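Local atomic coordinates of capsid protein VP1 (Human polyomavirus 12, PDB entry 6Y5Z), a protein that probably builds the T=7 icosahedral shell of the virus, assembling as pentamers that form the units of the capsid. Residues A24-R29 with R264-Q269. Sequence-based numbering, arbitrary orientation.
Sequences AFLNPR and RYFNVQ
Phe25 and Tyr265 face each other as a non-hydrogen-bonded antiparallel pair, and the edge of the tyrosine ring points at the face of the phenylalanine. The centroids are 4.9 Å apart and the planes inclined by 52°, a tilted edge-to-face pair. Followed outward, Tyr265 CB rests 3.6 Å from Phe25 CE1. Turned anti to the backbone N (chi1 178°), Tyr265 CG stands 4.0 Å from Phe25 CE1. Tyr265 CD1 then sits over the centre of the Phe25 ring, 3.6 Å from Phe25 CZ. At the tip, Tyr265 OH hydrogen-bonds to Glu23 OE2 and takes a weak hydrogen bond from Asn267 ND2. Phe25 reaches back to this ring with CG beside its own backbone N (chi1 -72°), and also packs on Leu168 of a neighbouring subunit.

Hydrogen-bonded pairs flank the Phe25-Tyr265 pair. Ala24 and Phe266 exchange two backbone hydrogen bonds, Phe266 N to Ala24 O measuring 2.8 Å; Leu26 and Arg264 exchange two more, including Leu26 N to Arg264 O at 2.9 Å. On the other face of the sheet Leu26 and Phe266 cross at about a right angle, Leu26 CD2 lying 4.1 Å from Phe266 CE1. Leu26 also packs on Cys242 and Phe266 on Leu240, both of strand 237-250. Arg264 NH1 forms a salt bridge with Asp244. Strands 9-26 and 257-276 are thereby zipped together within the antiparallel jelly-roll beta-sandwich characteristic of polyomavirus VP1.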
loop_
_atom_site.group_PDB
_atom_site.type_symbol
_atom_site.label_atom_id
_atom_site.label_comp_id
_atom_site.label_asym_id
_atom_site.label_seq_id
_atom_site.Cartn_x
_atom_site.Cartn_y
_atom_site.Cartn_z
ATOM N N ALA D 24 -3.609 21.111 -21.952
ATOM C CA ALA D 24 -2.401 20.802 -22.739
ATOM C C ALA D 24 -2.022 19.349 -22.522
ATOM O O ALA D 24 -2.242 18.826 -21.414
ATOM C CB ALA D 24 -1.280 21.716 -22.348
ATOM N N PHE D 25 -1.416 18.737 -23.537
ATOM C CA PHE D 25 -0.673 17.462 -23.405
ATOM C C PHE D 25 0.811 17.815 -23.521
ATOM O O PHE D 25 1.167 18.566 -24.431
ATOM C CB PHE D 25 -1.104 16.451 -24.466
ATOM C CG PHE D 25 -2.479 15.825 -24.325
ATOM C CD1 PHE D 25 -2.673 14.688 -23.560
ATOM C CD2 PHE D 25 -3.558 16.325 -25.034
ATOM C CE1 PHE D 25 -3.924 14.082 -23.490
ATOM C CE2 PHE D 25 -4.810 15.726 -24.962
ATOM C CZ PHE D 25 -4.989 14.600 -24.195
ATOM N N LEU D 26 1.641 17.342 -22.599
ATOM C CA LEU D 26 3.117 17.393 -22.705
ATOM C C LEU D 26 3.619 16.002 -23.074
ATOM O O LEU D 26 3.370 15.059 -22.321
ATOM C CB LEU D 26 3.722 17.912 -21.400
ATOM C CG LEU D 26 3.747 19.433 -21.258
ATOM C CD1 LEU D 26 2.361 20.052 -21.336
ATOM C CD2 LEU D 26 4.437 19.833 -19.967
ATOM N N ASN D 27 4.310 15.879 -24.203
ATOM C CA ASN D 27 4.914 14.599 -24.623
ATOM C C ASN D 27 6.175 14.366 -23.811
ATOM O O ASN D 27 6.890 15.302 -23.427
ATOM C CB ASN D 27 5.178 14.563 -26.129
ATOM C CG ASN D 27 3.908 14.265 -26.885
ATOM O OD1 ASN D 27 3.144 13.407 -26.464
ATOM N ND2 ASN D 27 3.659 15.013 -27.949
ATOM N N PRO D 28 6.459 13.085 -23.524
ATOM C CA PRO D 28 7.643 12.726 -22.757
ATOM C C PRO D 28 8.923 12.980 -23.571
ATOM O O PRO D 28 8.902 12.967 -24.807
ATOM C CB PRO D 28 7.431 11.235 -22.466
ATOM C CG PRO D 28 6.622 10.753 -23.601
ATOM C CD PRO D 28 5.729 11.905 -24.006
ATOM N N ARG D 29 9.990 13.292 -22.842
ATOM C CA ARG D 29 11.339 13.528 -23.401
ATOM C C ARG D 29 12.274 12.494 -22.785
ATOM O O ARG D 29 12.981 12.821 -21.843
ATOM C CB ARG D 29 11.737 14.984 -23.142
ATOM C CG ARG D 29 10.743 15.991 -23.706
ATOM C CD ARG D 29 10.784 15.991 -25.227
ATOM N NE ARG D 29 9.799 16.855 -25.839
ATOM C CZ ARG D 29 8.818 16.487 -26.653
ATOM N NH1 ARG D 29 8.543 15.212 -26.883
ATOM N NH2 ARG D 29 8.029 17.423 -27.154
ATOM N N ARG D 264 1.556 13.331 -20.513
ATOM C CA ARG D 264 0.692 13.818 -19.430
ATOM C C ARG D 264 -0.241 14.900 -19.962
ATOM O O ARG D 264 0.221 15.858 -20.606
ATOM C CB ARG D 264 1.548 14.327 -18.270
ATOM C CG ARG D 264 0.751 14.914 -17.119
ATOM C CD ARG D 264 1.645 15.285 -15.953
ATOM N NE ARG D 264 2.190 14.164 -15.180
ATOM C CZ ARG D 264 1.624 13.606 -14.111
ATOM N NH1 ARG D 264 2.235 12.618 -13.473
ATOM N NH2 ARG D 264 0.429 14.012 -13.704
ATOM N N TYR D 265 -1.498 14.788 -19.575
ATOM C CA TYR D 265 -2.545 15.806 -19.787
ATOM C C TYR D 265 -2.658 16.706 -18.563
ATOM O O TYR D 265 -2.588 16.216 -17.400
ATOM C CB TYR D 265 -3.883 15.111 -20.002
ATOM C CG TYR D 265 -5.062 16.019 -20.176
ATOM C CD1 TYR D 265 -5.256 16.736 -21.342
ATOM C CD2 TYR D 265 -5.979 16.167 -19.155
ATOM C CE1 TYR D 265 -6.356 17.575 -21.489
ATOM C CE2 TYR D 265 -7.109 16.954 -19.306
ATOM C CZ TYR D 265 -7.277 17.690 -20.455
ATOM O OH TYR D 265 -8.418 18.457 -20.536
ATOM N N PHE D 266 -2.939 17.979 -18.817
ATOM C CA PHE D 266 -3.252 18.998 -17.796
ATOM C C PHE D 266 -4.523 19.722 -18.205
ATOM O O PHE D 266 -4.619 20.147 -19.371
ATOM C CB PHE D 266 -2.164 20.064 -17.665
ATOM C CG PHE D 266 -0.802 19.580 -17.231
ATOM C CD1 PHE D 266 0.053 18.915 -18.108
ATOM C CD2 PHE D 266 -0.334 19.879 -15.966
ATOM C CE1 PHE D 266 1.323 18.536 -17.705
ATOM C CE2 PHE D 266 0.941 19.502 -15.569
ATOM C CZ PHE D 266 1.775 18.847 -16.447
ATOM N N ASN D 267 -5.454 19.895 -17.266
ATOM C CA ASN D 267 -6.581 20.845 -17.436
ATOM C C ASN D 267 -6.598 21.712 -16.190
ATOM O O ASN D 267 -6.989 21.219 -15.123
ATOM C CB ASN D 267 -7.920 20.153 -17.673
ATOM C CG ASN D 267 -9.002 21.148 -18.049
ATOM O OD1 ASN D 267 -8.956 22.292 -17.636
ATOM N ND2 ASN D 267 -9.920 20.760 -18.913
ATOM N N VAL D 268 -6.157 22.949 -16.345
ATOM C CA VAL D 268 -5.986 23.902 -15.215
ATOM C C VAL D 268 -7.146 24.880 -15.210
ATOM O O VAL D 268 -7.438 25.502 -16.268
ATOM C CB VAL D 268 -4.636 24.631 -15.283
ATOM C CG1 VAL D 268 -4.455 25.599 -14.122
ATOM C CG2 VAL D 268 -3.497 23.630 -15.332
ATOM N N GLN D 269 -7.791 25.008 -14.056
ATOM C CA GLN D 269 -8.853 26.015 -13.839
ATOM C C GLN D 269 -8.194 27.286 -13.314
ATOM O O GLN D 269 -7.459 27.213 -12.308
ATOM C CB GLN D 269 -9.883 25.502 -12.838
ATOM C CG GLN D 269 -10.956 26.524 -12.553
ATOM C CD GLN D 269 -11.999 25.947 -11.626
ATOM O OE1 GLN D 269 -11.981 26.202 -10.424
ATOM N NE2 GLN D 269 -12.864 25.103 -12.174
#